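Halogenase PltM (PDB 6BZN) halogenates phenolic compounds, accepting a range of substrates and halides, as a flavoprotein of the FAD-dependent tryptophan halogenase family. Local coordinates at residues A[39-44]-A[81-86]; A[67-72]-A[426-431]; A[108-113]-A[248-253]; A[329-334]-A[388-393]; A[407-412]-A[486-491]. All coordinates share one frame; numbering follows the deposited sequence.

Contact 1 (A[39-44]-A[81-86]); sequences GAVLAK and FDIPEI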
# COMPACT_ATOMS: atom_id res chain seq x y z
N GLY A 39 15.43 10.27 0.48
CA GLY A 39 16.38 11.38 0.40
C GLY A 39 16.62 12.01 1.75
O GLY A 39 17.75 12.38 2.08
N ALA A 40 15.55 12.13 2.55
CA ALA A 40 15.68 12.74 3.85
C ALA A 40 16.59 11.92 4.76
O ALA A 40 17.49 12.47 5.38
CB ALA A 40 14.33 12.92 4.49
N VAL A 41 16.36 10.61 4.84
CA VAL A 41 17.12 9.77 5.76
C VAL A 41 18.60 9.65 5.37
O VAL A 41 19.47 9.63 6.25
CB VAL A 41 16.49 8.36 6.01
CG1 VAL A 41 15.08 8.48 6.54
CG2 VAL A 41 16.51 7.49 4.76
N LEU A 42 18.87 9.61 4.07
CA LEU A 42 20.24 9.58 3.57
C LEU A 42 20.94 10.93 3.77
O LEU A 42 22.08 10.95 4.24
CB LEU A 42 20.27 9.16 2.10
CG LEU A 42 19.77 7.74 1.82
CD1 LEU A 42 19.85 7.46 0.34
CD2 LEU A 42 20.52 6.66 2.56
N ALA A 43 20.26 12.03 3.47
CA ALA A 43 20.84 13.36 3.66
C ALA A 43 21.12 13.62 5.15
O ALA A 43 22.19 14.11 5.53
CB ALA A 43 19.94 14.45 3.10
N LYS A 44 20.15 13.28 6.00
CA LYS A 44 20.33 13.36 7.46
C LYS A 44 21.58 12.63 7.94
O LYS A 44 22.30 13.13 8.83
CB LYS A 44 19.09 12.81 8.15
CG LYS A 44 19.20 12.57 9.65
CD LYS A 44 19.34 13.86 10.43
CE LYS A 44 19.69 13.54 11.88
NZ LYS A 44 19.12 14.56 12.79
N PHE A 81 16.23 7.04 12.11
CA PHE A 81 17.06 8.11 11.56
C PHE A 81 16.93 9.45 12.28
O PHE A 81 17.51 10.44 11.82
CB PHE A 81 16.82 8.24 10.04
CG PHE A 81 17.20 7.01 9.28
CD1 PHE A 81 18.53 6.73 9.03
CD2 PHE A 81 16.24 6.09 8.86
CE1 PHE A 81 18.90 5.57 8.35
CE2 PHE A 81 16.60 4.94 8.18
CZ PHE A 81 17.93 4.67 7.93
N ASP A 82 16.22 9.49 13.40
CA ASP A 82 16.04 10.71 14.21
C ASP A 82 15.50 11.88 13.37
O ASP A 82 16.06 12.96 13.36
CB ASP A 82 17.36 11.10 14.93
CG ASP A 82 17.20 12.35 15.83
OD1 ASP A 82 16.16 12.48 16.52
OD2 ASP A 82 18.13 13.22 15.84
N ILE A 83 14.41 11.63 12.65
CA ILE A 83 13.68 12.68 11.97
C ILE A 83 12.26 12.66 12.50
O ILE A 83 11.41 11.95 11.95
CB ILE A 83 13.71 12.52 10.43
CG1 ILE A 83 15.15 12.38 9.94
CG2 ILE A 83 13.05 13.74 9.80
CD1 ILE A 83 15.33 12.26 8.44
N PRO A 84 11.97 13.45 13.55
CA PRO A 84 10.61 13.46 14.11
C PRO A 84 9.45 13.70 13.14
O PRO A 84 8.38 13.11 13.33
CB PRO A 84 10.66 14.63 15.11
CG PRO A 84 12.07 14.71 15.52
CD PRO A 84 12.92 14.20 14.39
N GLU A 85 9.63 14.56 12.13
CA GLU A 85 8.52 14.92 11.23
C GLU A 85 8.01 13.74 10.43
O GLU A 85 6.87 13.76 10.00
CB GLU A 85 8.88 16.08 10.26
CG GLU A 85 8.87 17.45 10.93
CD GLU A 85 8.88 18.62 9.94
OE1 GLU A 85 9.43 18.47 8.82
OE2 GLU A 85 8.33 19.70 10.30
N ILE A 86 8.84 12.72 10.21
CA ILE A 86 8.38 11.52 9.53
C ILE A 86 7.26 10.84 10.34
O ILE A 86 6.27 10.40 9.76
CB ILE A 86 9.55 10.56 9.20
CG1 ILE A 86 10.49 11.20 8.18
CG2 ILE A 86 9.03 9.25 8.63
CD1 ILE A 86 11.72 10.39 7.88
O HOH W 1 16.45 15.58 12.19

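Contact 2 (A[67-72]-A[426-431]); sequences TPESGF and LGSAFL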
# COMPACT_ATOMS: atom_id res chain seq x y z
N THR A 67 -2.28 1.99 6.91
CA THR A 67 -2.55 0.74 7.63
C THR A 67 -1.80 0.75 8.96
O THR A 67 -0.91 1.58 9.16
CB THR A 67 -2.06 -0.47 6.84
OG1 THR A 67 -0.73 -0.20 6.35
CG2 THR A 67 -2.98 -0.76 5.68
N PRO A 68 -2.14 -0.18 9.87
CA PRO A 68 -1.30 -0.29 11.07
C PRO A 68 0.17 -0.47 10.74
O PRO A 68 1.01 0.17 11.35
CB PRO A 68 -1.88 -1.49 11.82
CG PRO A 68 -3.25 -1.65 11.29
CD PRO A 68 -3.29 -1.10 9.90
N GLU A 69 0.47 -1.34 9.77
CA GLU A 69 1.85 -1.59 9.38
C GLU A 69 2.53 -0.34 8.84
O GLU A 69 3.65 -0.04 9.22
CB GLU A 69 1.94 -2.70 8.33
CG GLU A 69 1.41 -4.05 8.81
CD GLU A 69 -0.04 -4.32 8.43
OE1 GLU A 69 -0.85 -3.36 8.39
OE2 GLU A 69 -0.38 -5.50 8.16
N SER A 70 1.84 0.37 7.94
CA SER A 70 2.47 1.55 7.34
C SER A 70 2.76 2.60 8.42
O SER A 70 3.79 3.26 8.36
CB SER A 70 1.64 2.11 6.18
OG SER A 70 0.45 2.77 6.61
N GLY A 71 1.88 2.73 9.41
CA GLY A 71 2.08 3.68 10.50
C GLY A 71 3.28 3.31 11.36
O GLY A 71 4.09 4.17 11.69
N PHE A 72 3.41 2.03 11.70
CA PHE A 72 4.58 1.56 12.45
C PHE A 72 5.86 1.74 11.67
O PHE A 72 6.86 2.12 12.26
CB PHE A 72 4.44 0.09 12.88
CG PHE A 72 3.48 -0.11 14.03
CD1 PHE A 72 3.69 0.52 15.26
CD2 PHE A 72 2.39 -0.97 13.90
CE1 PHE A 72 2.80 0.34 16.31
CE2 PHE A 72 1.51 -1.16 14.95
CZ PHE A 72 1.71 -0.50 16.15
N LEU A 426 -0.69 -10.04 13.19
CA LEU A 426 0.61 -10.57 13.61
C LEU A 426 1.78 -9.70 13.13
O LEU A 426 2.66 -9.38 13.91
CB LEU A 426 0.79 -12.03 13.18
CG LEU A 426 0.07 -13.08 14.05
CD1 LEU A 426 0.02 -14.43 13.36
CD2 LEU A 426 0.73 -13.25 15.41
N GLY A 427 1.75 -9.26 11.88
CA GLY A 427 2.81 -8.41 11.34
C GLY A 427 2.88 -7.06 12.04
O GLY A 427 3.97 -6.58 12.38
N SER A 428 1.72 -6.47 12.26
CA SER A 428 1.63 -5.21 13.00
C SER A 428 2.20 -5.33 14.41
O SER A 428 2.97 -4.49 14.85
CB SER A 428 0.18 -4.73 13.05
OG SER A 428 -0.30 -4.57 11.72
N ALA A 429 1.82 -6.40 15.12
CA ALA A 429 2.35 -6.65 16.45
C ALA A 429 3.87 -6.81 16.42
O ALA A 429 4.56 -6.28 17.30
CB ALA A 429 1.69 -7.87 17.09
N PHE A 430 4.39 -7.52 15.40
CA PHE A 430 5.84 -7.70 15.26
C PHE A 430 6.56 -6.36 15.08
O PHE A 430 7.57 -6.08 15.75
CB PHE A 430 6.20 -8.63 14.11
CG PHE A 430 7.63 -9.10 14.16
CD1 PHE A 430 7.97 -10.24 14.87
CD2 PHE A 430 8.63 -8.37 13.53
CE1 PHE A 430 9.29 -10.67 14.94
CE2 PHE A 430 9.96 -8.79 13.60
CZ PHE A 430 10.28 -9.94 14.31
N LEU A 431 6.04 -5.52 14.20
CA LEU A 431 6.62 -4.19 13.97
C LEU A 431 6.52 -3.32 15.23
O LEU A 431 7.45 -2.61 15.57
CB LEU A 431 5.95 -3.50 12.79
CG LEU A 431 6.13 -4.14 11.41
CD1 LEU A 431 5.14 -3.52 10.42
CD2 LEU A 431 7.56 -4.02 10.93

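Contact 3 (A[108-113]-A[248-253]); sequences LGFSFA and TLHHIF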
# COMPACT_ATOMS: atom_id res chain seq x y z
N LEU A 108 -10.90 4.37 10.92
CA LEU A 108 -10.94 3.57 12.13
C LEU A 108 -10.90 2.08 11.80
O LEU A 108 -11.01 1.25 12.71
CB LEU A 108 -12.20 3.91 12.91
CG LEU A 108 -12.31 5.39 13.29
CD1 LEU A 108 -13.65 5.67 13.96
CD2 LEU A 108 -11.15 5.81 14.17
N GLY A 109 -10.72 1.76 10.52
CA GLY A 109 -10.59 0.39 10.06
C GLY A 109 -10.90 0.25 8.58
O GLY A 109 -11.18 1.23 7.90
N PHE A 110 -10.79 -0.98 8.10
CA PHE A 110 -11.24 -1.37 6.76
C PHE A 110 -12.64 -1.94 6.90
O PHE A 110 -12.89 -2.75 7.79
CB PHE A 110 -10.33 -2.44 6.14
CG PHE A 110 -9.00 -1.94 5.57
CD1 PHE A 110 -8.69 -0.59 5.42
CD2 PHE A 110 -8.07 -2.87 5.10
CE1 PHE A 110 -7.47 -0.18 4.85
CE2 PHE A 110 -6.84 -2.46 4.55
CZ PHE A 110 -6.55 -1.12 4.42
N SER A 111 -13.57 -1.53 6.03
CA SER A 111 -14.90 -2.11 6.00
C SER A 111 -15.18 -2.65 4.61
O SER A 111 -14.67 -2.13 3.60
CB SER A 111 -15.96 -1.09 6.40
OG SER A 111 -15.98 0.00 5.52
N PHE A 112 -15.98 -3.71 4.57
CA PHE A 112 -16.29 -4.42 3.33
C PHE A 112 -17.78 -4.66 3.27
O PHE A 112 -18.33 -5.22 4.21
CB PHE A 112 -15.54 -5.75 3.27
CG PHE A 112 -14.05 -5.61 3.36
CD1 PHE A 112 -13.42 -5.54 4.60
CD2 PHE A 112 -13.27 -5.50 2.22
CE1 PHE A 112 -12.05 -5.38 4.69
CE2 PHE A 112 -11.90 -5.33 2.30
CZ PHE A 112 -11.28 -5.29 3.53
N ALA A 113 -18.44 -4.21 2.20
CA ALA A 113 -19.86 -4.45 1.98
C ALA A 113 -20.02 -5.16 0.65
O ALA A 113 -19.48 -4.71 -0.37
CB ALA A 113 -20.62 -3.14 1.96
N THR A 248 -11.94 2.99 5.55
CA THR A 248 -11.71 2.67 4.15
C THR A 248 -12.75 1.64 3.74
O THR A 248 -12.66 0.48 4.12
CB THR A 248 -10.32 2.09 3.95
OG1 THR A 248 -9.36 2.95 4.59
CG2 THR A 248 -9.99 1.90 2.47
N LEU A 249 -13.73 2.08 2.97
CA LEU A 249 -14.88 1.27 2.62
C LEU A 249 -14.65 0.62 1.27
O LEU A 249 -14.31 1.31 0.29
CB LEU A 249 -16.13 2.14 2.62
CG LEU A 249 -17.42 1.65 1.99
CD1 LEU A 249 -17.86 0.32 2.59
CD2 LEU A 249 -18.48 2.72 2.17
N HIS A 250 -14.82 -0.70 1.24
CA HIS A 250 -14.64 -1.53 0.06
C HIS A 250 -16.00 -2.13 -0.29
O HIS A 250 -16.52 -2.94 0.47
CB HIS A 250 -13.68 -2.69 0.36
CG HIS A 250 -12.34 -2.28 0.88
ND1 HIS A 250 -12.15 -1.75 2.14
CD2 HIS A 250 -11.10 -2.38 0.33
CE1 HIS A 250 -10.86 -1.51 2.33
NE2 HIS A 250 -10.21 -1.88 1.24
N HIS A 251 -16.58 -1.71 -1.42
CA HIS A 251 -17.78 -2.35 -1.94
C HIS A 251 -17.31 -3.44 -2.88
O HIS A 251 -16.64 -3.14 -3.87
CB HIS A 251 -18.62 -1.35 -2.71
CG HIS A 251 -19.31 -0.37 -1.83
ND1 HIS A 251 -20.28 -0.74 -0.93
CD2 HIS A 251 -19.20 0.97 -1.73
CE1 HIS A 251 -20.73 0.33 -0.30
NE2 HIS A 251 -20.09 1.38 -0.78
N ILE A 252 -17.61 -4.69 -2.54
CA ILE A 252 -17.06 -5.83 -3.26
C ILE A 252 -18.18 -6.59 -3.96
O ILE A 252 -19.34 -6.61 -3.50
CB ILE A 252 -16.21 -6.75 -2.34
CG1 ILE A 252 -17.04 -7.27 -1.14
CG2 ILE A 252 -15.01 -5.98 -1.82
CD1 ILE A 252 -16.39 -8.39 -0.35
N PHE A 253 -17.85 -7.18 -5.10
CA PHE A 253 -18.81 -7.92 -5.90
C PHE A 253 -18.01 -8.86 -6.78
O PHE A 253 -16.79 -8.77 -6.84
CB PHE A 253 -19.70 -6.96 -6.70
CG PHE A 253 -18.94 -5.81 -7.29
CD1 PHE A 253 -18.31 -5.94 -8.52
CD2 PHE A 253 -18.82 -4.60 -6.60
CE1 PHE A 253 -17.60 -4.88 -9.06
CE2 PHE A 253 -18.09 -3.56 -7.12
CZ PHE A 253 -17.48 -3.70 -8.35

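Contact 4 (A[329-334]-A[388-393]); sequences VQNVGD and HCLNAV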
# COMPACT_ATOMS: atom_id res chain seq x y z
N VAL A 329 12.06 -9.43 -12.06
CA VAL A 329 12.88 -10.62 -11.83
C VAL A 329 14.06 -10.33 -10.88
O VAL A 329 14.57 -11.24 -10.22
CB VAL A 329 13.36 -11.26 -13.16
CG1 VAL A 329 12.17 -11.63 -14.03
CG2 VAL A 329 14.29 -10.34 -13.94
N GLN A 330 14.51 -9.08 -10.86
CA GLN A 330 15.55 -8.59 -9.94
C GLN A 330 15.25 -7.12 -9.71
O GLN A 330 14.50 -6.52 -10.49
CB GLN A 330 16.95 -8.66 -10.57
CG GLN A 330 17.50 -10.05 -10.79
CD GLN A 330 18.94 -10.04 -11.32
OE1 GLN A 330 19.38 -9.05 -11.90
NE2 GLN A 330 19.66 -11.13 -11.12
N ASN A 331 15.80 -6.55 -8.65
CA ASN A 331 15.67 -5.11 -8.45
C ASN A 331 16.83 -4.40 -7.80
O ASN A 331 16.71 -3.24 -7.46
CB ASN A 331 14.35 -4.82 -7.71
CG ASN A 331 14.46 -5.04 -6.21
OD1 ASN A 331 15.32 -5.78 -5.75
ND2 ASN A 331 13.58 -4.40 -5.45
N VAL A 332 17.96 -5.08 -7.62
CA VAL A 332 19.18 -4.44 -7.14
C VAL A 332 20.33 -4.85 -8.03
O VAL A 332 20.32 -5.94 -8.62
CB VAL A 332 19.48 -4.80 -5.67
CG1 VAL A 332 18.33 -4.39 -4.75
CG2 VAL A 332 19.77 -6.29 -5.49
N GLY A 333 21.32 -3.97 -8.12
CA GLY A 333 22.60 -4.28 -8.78
C GLY A 333 23.72 -3.66 -7.99
O GLY A 333 23.50 -3.13 -6.90
N ASP A 334 24.93 -3.70 -8.54
CA ASP A 334 26.08 -3.05 -7.94
C ASP A 334 25.80 -1.57 -7.66
O ASP A 334 26.17 -1.05 -6.61
CB ASP A 334 27.32 -3.14 -8.87
CG ASP A 334 27.87 -4.56 -9.01
OD1 ASP A 334 27.40 -5.49 -8.32
OD2 ASP A 334 28.80 -4.75 -9.83
N HIS A 388 13.31 -9.26 0.32
CA HIS A 388 12.10 -8.66 0.88
C HIS A 388 11.11 -8.20 -0.22
O HIS A 388 9.95 -8.58 -0.20
CB HIS A 388 12.42 -7.48 1.81
CG HIS A 388 11.22 -6.64 2.08
ND1 HIS A 388 11.02 -5.41 1.51
CD2 HIS A 388 10.08 -6.92 2.77
CE1 HIS A 388 9.85 -4.93 1.88
NE2 HIS A 388 9.26 -5.84 2.63
N CYS A 389 11.58 -7.41 -1.19
CA CYS A 389 10.66 -6.79 -2.14
C CYS A 389 9.98 -7.82 -3.04
O CYS A 389 8.74 -7.78 -3.22
CB CYS A 389 11.36 -5.73 -2.99
SG CYS A 389 10.16 -4.83 -4.01
N LEU A 390 10.76 -8.75 -3.57
CA LEU A 390 10.19 -9.75 -4.47
C LEU A 390 9.23 -10.69 -3.71
O LEU A 390 8.18 -11.03 -4.23
CB LEU A 390 11.26 -10.55 -5.22
CG LEU A 390 12.26 -9.78 -6.10
CD1 LEU A 390 12.87 -10.71 -7.16
CD2 LEU A 390 11.73 -8.51 -6.75
N ASN A 391 9.60 -11.08 -2.49
CA ASN A 391 8.70 -11.89 -1.65
C ASN A 391 7.42 -11.14 -1.32
O ASN A 391 6.34 -11.73 -1.30
CB ASN A 391 9.37 -12.34 -0.34
CG ASN A 391 10.43 -13.40 -0.54
OD1 ASN A 391 10.67 -13.86 -1.63
ND2 ASN A 391 11.07 -13.79 0.57
N ALA A 392 7.54 -9.84 -1.02
CA ALA A 392 6.38 -8.99 -0.72
C ALA A 392 5.37 -8.90 -1.88
O ALA A 392 4.15 -9.04 -1.67
CB ALA A 392 6.83 -7.62 -0.30
N VAL A 393 5.88 -8.72 -3.09
CA VAL A 393 5.05 -8.65 -4.28
C VAL A 393 4.38 -10.01 -4.54
O VAL A 393 3.18 -10.08 -4.86
CB VAL A 393 5.88 -8.17 -5.50
CG1 VAL A 393 5.07 -8.27 -6.79
CG2 VAL A 393 6.32 -6.71 -5.28

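Contact 5 (A[407-412]-A[486-491]); sequences FSDFHL and RPVAET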
# COMPACT_ATOMS: atom_id res chain seq x y z
N PHE A 407 -14.53 -12.60 -3.43
CA PHE A 407 -15.61 -11.64 -3.71
C PHE A 407 -16.90 -12.29 -4.23
O PHE A 407 -17.93 -11.62 -4.26
CB PHE A 407 -15.21 -10.61 -4.78
CG PHE A 407 -14.11 -9.63 -4.40
CD1 PHE A 407 -13.64 -9.45 -3.10
CD2 PHE A 407 -13.60 -8.80 -5.40
CE1 PHE A 407 -12.64 -8.51 -2.82
CE2 PHE A 407 -12.62 -7.86 -5.13
CZ PHE A 407 -12.12 -7.72 -3.85
N SER A 408 -16.86 -13.54 -4.69
CA SER A 408 -18.05 -14.20 -5.27
C SER A 408 -19.22 -14.41 -4.32
O SER A 408 -20.32 -14.65 -4.79
CB SER A 408 -17.69 -15.56 -5.89
OG SER A 408 -17.15 -16.42 -4.90
N ASP A 409 -19.00 -14.37 -3.02
CA ASP A 409 -20.04 -14.72 -2.04
C ASP A 409 -19.73 -14.07 -0.69
O ASP A 409 -18.58 -14.09 -0.25
CB ASP A 409 -20.07 -16.25 -1.91
CG ASP A 409 -21.05 -16.73 -0.86
OD1 ASP A 409 -22.27 -16.64 -1.10
OD2 ASP A 409 -20.61 -17.18 0.21
N PHE A 410 -20.74 -13.49 -0.04
CA PHE A 410 -20.45 -12.80 1.21
C PHE A 410 -19.93 -13.74 2.30
O PHE A 410 -18.96 -13.41 2.97
CB PHE A 410 -21.64 -12.02 1.78
CG PHE A 410 -21.34 -11.51 3.15
CD1 PHE A 410 -20.43 -10.47 3.32
CD2 PHE A 410 -21.84 -12.16 4.28
CE1 PHE A 410 -20.08 -10.03 4.59
CE2 PHE A 410 -21.49 -11.72 5.55
CZ PHE A 410 -20.61 -10.66 5.71
N HIS A 411 -20.59 -14.89 2.50
CA HIS A 411 -20.14 -15.82 3.54
C HIS A 411 -18.68 -16.24 3.31
O HIS A 411 -17.87 -16.24 4.24
CB HIS A 411 -21.07 -17.05 3.66
CG HIS A 411 -20.64 -18.03 4.70
ND1 HIS A 411 -20.66 -17.73 6.05
CD2 HIS A 411 -20.16 -19.29 4.60
CE1 HIS A 411 -20.20 -18.77 6.73
NE2 HIS A 411 -19.88 -19.72 5.88
N LEU A 412 -18.34 -16.53 2.06
CA LEU A 412 -16.96 -16.87 1.70
C LEU A 412 -16.03 -15.70 2.02
O LEU A 412 -14.97 -15.90 2.64
CB LEU A 412 -16.87 -17.27 0.22
CG LEU A 412 -15.49 -17.60 -0.36
CD1 LEU A 412 -14.80 -18.69 0.43
CD2 LEU A 412 -15.64 -17.99 -1.82
N ARG A 486 -15.47 -24.70 -7.67
CA ARG A 486 -16.05 -25.41 -6.52
C ARG A 486 -17.19 -24.62 -5.88
O ARG A 486 -17.21 -23.40 -5.99
CB ARG A 486 -14.99 -25.68 -5.45
CG ARG A 486 -13.86 -26.60 -5.89
CD ARG A 486 -14.32 -28.04 -6.01
NE ARG A 486 -13.18 -28.96 -6.01
CZ ARG A 486 -12.53 -29.42 -4.93
NH1 ARG A 486 -12.87 -29.05 -3.70
NH2 ARG A 486 -11.51 -30.26 -5.09
N PRO A 487 -18.15 -25.30 -5.21
CA PRO A 487 -19.23 -24.53 -4.56
C PRO A 487 -18.71 -23.68 -3.40
O PRO A 487 -17.88 -24.15 -2.61
CB PRO A 487 -20.20 -25.61 -4.05
CG PRO A 487 -19.73 -26.91 -4.63
CD PRO A 487 -18.29 -26.75 -4.97
N VAL A 488 -19.20 -22.45 -3.30
CA VAL A 488 -18.71 -21.50 -2.30
C VAL A 488 -18.86 -21.97 -0.85
O VAL A 488 -18.01 -21.67 -0.01
CB VAL A 488 -19.33 -20.09 -2.47
CG1 VAL A 488 -18.93 -19.50 -3.83
CG2 VAL A 488 -20.84 -20.07 -2.28
N ALA A 489 -19.91 -22.75 -0.55
CA ALA A 489 -20.10 -23.28 0.82
C ALA A 489 -18.99 -24.25 1.23
O ALA A 489 -18.55 -24.25 2.38
CB ALA A 489 -21.47 -23.95 0.96
N GLU A 490 -18.53 -25.06 0.29
CA GLU A 490 -17.43 -26.00 0.53
C GLU A 490 -16.13 -25.27 0.81
O GLU A 490 -15.38 -25.62 1.72
CB GLU A 490 -17.25 -26.90 -0.70
CG GLU A 490 -16.10 -27.89 -0.59
CD GLU A 490 -15.84 -28.56 -1.93
OE1 GLU A 490 -14.90 -28.13 -2.63
OE2 GLU A 490 -16.60 -29.49 -2.29
N THR A 491 -15.85 -24.28 -0.02
CA THR A 491 -14.65 -23.47 0.10
C THR A 491 -14.63 -22.72 1.44
O THR A 491 -13.66 -22.80 2.18
CB THR A 491 -14.57 -22.51 -1.09
OG1 THR A 491 -14.69 -23.26 -2.31
CG2 THR A 491 -13.26 -21.72 -1.09
O HOH W 2 -19.94 -19.58 1.21

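Contact 1 (A[39-44]-A[81-86])
Val41 sits over one face of the Phe81 ring, its CB 3.8 Å from the ring centroid and 19° off the ring normal, a CH-pi contact displaced toward the rim. Its CG1 branch lies anti to the carbonyl carbon (chi1 -58°), which carries it to Phe81 CD2 at 3.5 Å and on to Ile86 CD1 at 4.1 Å. Ile83 pushes its CD1 end against the helix between Ala40 CB and Lys44 CB, 3.8 Å from the latter. Cutting Phe81 back to an alanine is likely to leave Val41 CB without a ring to cover and open a gap against Ala365 of helix 352-374. At the outer margin Lys44 CG passes 3.5 Å from Phe81 O. Its NZ then makes a long salt bridge to Asp82 OD2 and a weak hydrogen bond to Asp82 O, while a water that accepts from NZ donates to the same carbonyl at 2.9 Å. Asp82, the first residue past helix 68-81, has a positive phi, which breaks the helical path there. Behind Ala40 and Ile83 stands Ile150 of helix 140-153. A GxGxxG-like sequence, Gly30, Gly32 and Gly35, runs into helix 33-44, consistent with a Rossmann-type dinucleotide-binding fold, whose helix packs its far end here against the turn joining helices 68-81 and 84-88.

Contact 2 (A[67-72]-A[426-431])
Ser428 OG lies 3.3 Å from Glu69 CD, against the carboxylate carbon, yet no hydrogen bond joins the two segments. Both polar groups turn instead to Ser424, one helical turn before Ser428: Ser428 OG bonds to its carbonyl and Glu69 OE2 to its hydroxyl. OE2 also forms a salt bridge with Arg352. The bend at chi2 (95°) folds the Glu69 chain round the serine, with CG 3.4 Å from Ser428 OG. Pro68 CB meets the same oxygen at 3.5 Å. Here helix 68-81 starts alongside the long helix 410-441, the two short axes running nearly parallel at 15° and 9.0 Å apart. Thr67 and Ser70 close its first turn as a capping box, Thr67 OG1 accepting from Ser70 N at 3.1 Å and Ser70 OG from Thr67 N at 2.9 Å. One turn further on, Phe72 CB packs on Leu431 CB at 3.9 Å, and the ring comes obliquely to the backbone of the other helix, CE2 3.6 Å from Ser428 O. Leu431 crosses Glu69 at about a right angle, bringing CD1 against the aliphatic CB of the acid.

Contact 3 (A[108-113]-A[248-253])
With CG anti to the carbonyl carbon in both residues (chi1 -58° for Phe112, -56° for His250), the two rings leave their strands side by side and pointing the same way. They form an offset stack, centroids 4.3 Å apart and planes at 23°, in which Phe112 CE2 rides over the imidazole 3.4 Å from His250 CG. Phe110 lies on the same face of the sheet but is turned otherwise: the His250 edge points at its face, CE1 coming within 3.8 Å of Phe110 CG. One histidine therefore joins two phenylalanines into an aromatic cluster. Thr248 CB meets Phe110 CD1 at 3.5 Å, and its hydroxyl bonds to His137.

Underneath, strands 109-114 and 248-253 run parallel, in register from Phe110 with Thr248 to Ala113 with His251, and neighbour each other in the mixed sheet. Ser111 N gives to Thr248 O, Ala113 N to His250 O and Ile252 N to Ala113 O. Ser111 O takes two bonds, from His250 N at 2.8 Å and from His250 ND1 at 2.9 Å, the donors arriving from opposite faces of its carbonyl plane. On the other face of the sheet, Ala113 CB rests against His251 ND1, an atom whose hydrogen bond goes to His115.

Phe110 lies about 4 Å, between side chains, from Ser351, and Thr248 as near to Ala65. Both bind FAD in another structure of this protein, so this face probably borders the cofactor site. The bond to Ser111 O requires the proton on ND1 and would restrain the imidazole's rotation, its edge to one phenylalanine and its face to the other.

Contact 4 (A[329-334]-A[388-393])
Val329 makes its contact through the backbone: its carbonyl O lies 3.5 Å from Leu390 CD1, while its side chain is directed away from the helix. Leu390 reaches the loop because its CG stands anti to the carbonyl carbon (chi1 -58°), which extends the two methyls toward the passing chain. Gln330 adds little, its backbone N lying 4.4 Å from the same CD1 methyl. Asn331 is the side chain that turns in. Its CG sits between the backbone N and the carbonyl carbon (chi1 81°), and the amide ND2 comes 3.6 Å from Cys389 CB and 3.7 Å from Cys389 SG. The amide carbon, CG, is also 4.4 Å from Leu390 CD2, so Asn331 spans two successive residues of the helix.

No hydrogen bond crosses between the two segments; several polar groups of the loop find partners nearby. Asn331 ND2 bonds to Thr343 OG1, its backbone N to Glu386 OE2 just ahead of the helical segment, and Val332 O to Arg379. Thr343 also touches both Cys389 and Leu390, which puts helix 340-343 beside the contact.

After Asn331 the loop moves away from residues 388-393 and leads into strand 336-338, an outermost strand of the parallel five-stranded sheet. This is plain van der Waals packing of a connecting loop on a helix flank, at the border between that Rossmann-type sheet and the C-terminal helices, with Cys389 about 9 Å, between side chains, from Gln341 and Tyr326, which contact additional FAD molecules in another structure of this protein.

Contact 5 (A[407-412]-A[486-491])
Two helix starts meet here, residues 410-412 and 488-491, their backbones nearest at Leu412 and Val488 with CA atoms 6.4 Å apart. Val488 carries most of the packing between them. Its CG2 presses on the Asp409 carboxylate, 3.6 Å from CG, and its CG1 meets Ser408 OG at 3.7 Å and Leu412 CD2 at 4.1 Å. Leu412 crosses the valine at about a right angle and sends its other methyl, CD1, to Thr491 CG2 at 3.7 Å. Asp409 is the N-cap of helix 410-441: with CG anti to the backbone N (chi1 176°), OD2 takes the Leu412 N-H at 3.0 Å on its anti side, 26° out of the carboxylate plane. A water donates to that same oxygen at 2.7 Å and, weakly, to Val488 O, linking one helix start to the other. Were Asp409 an alanine, Leu412 N would probably lose its cap, the water its firmer acceptor and the CG2 methyl of Val488 part of what it packs on. Ser408 OG turns back to Glu405 O, at the end of helix 383-406. Helix 488-502 carries the packing onward, Ala492 and Leu495 touching Leu412, while Thr491 rests on Val477, Met478 and Ala481 of helix 465-483.

From the N terminus, contact 1 closes first, a short loop that joins helix 33-44 of the FAD-binding fold to the corner after helix 68-81. Before it closes, contact 2 opens at 67-72, so the two cross; contact 2 spans over 350 residues to reach helix 410-441. Within that span, contact 3 pairs two strands of the mixed sheet and contact 4, later and in series, sets the loop before strand 336-338 on helix 383-406. Contact 5 opens before contact 2 ends and crosses it, tying the start of helix 410-441 to that of helix 488-502. Contact 3 touches contacts 2 and 5: Phe110 packs on Thr67, and Ile252 and Phe253 on Phe407.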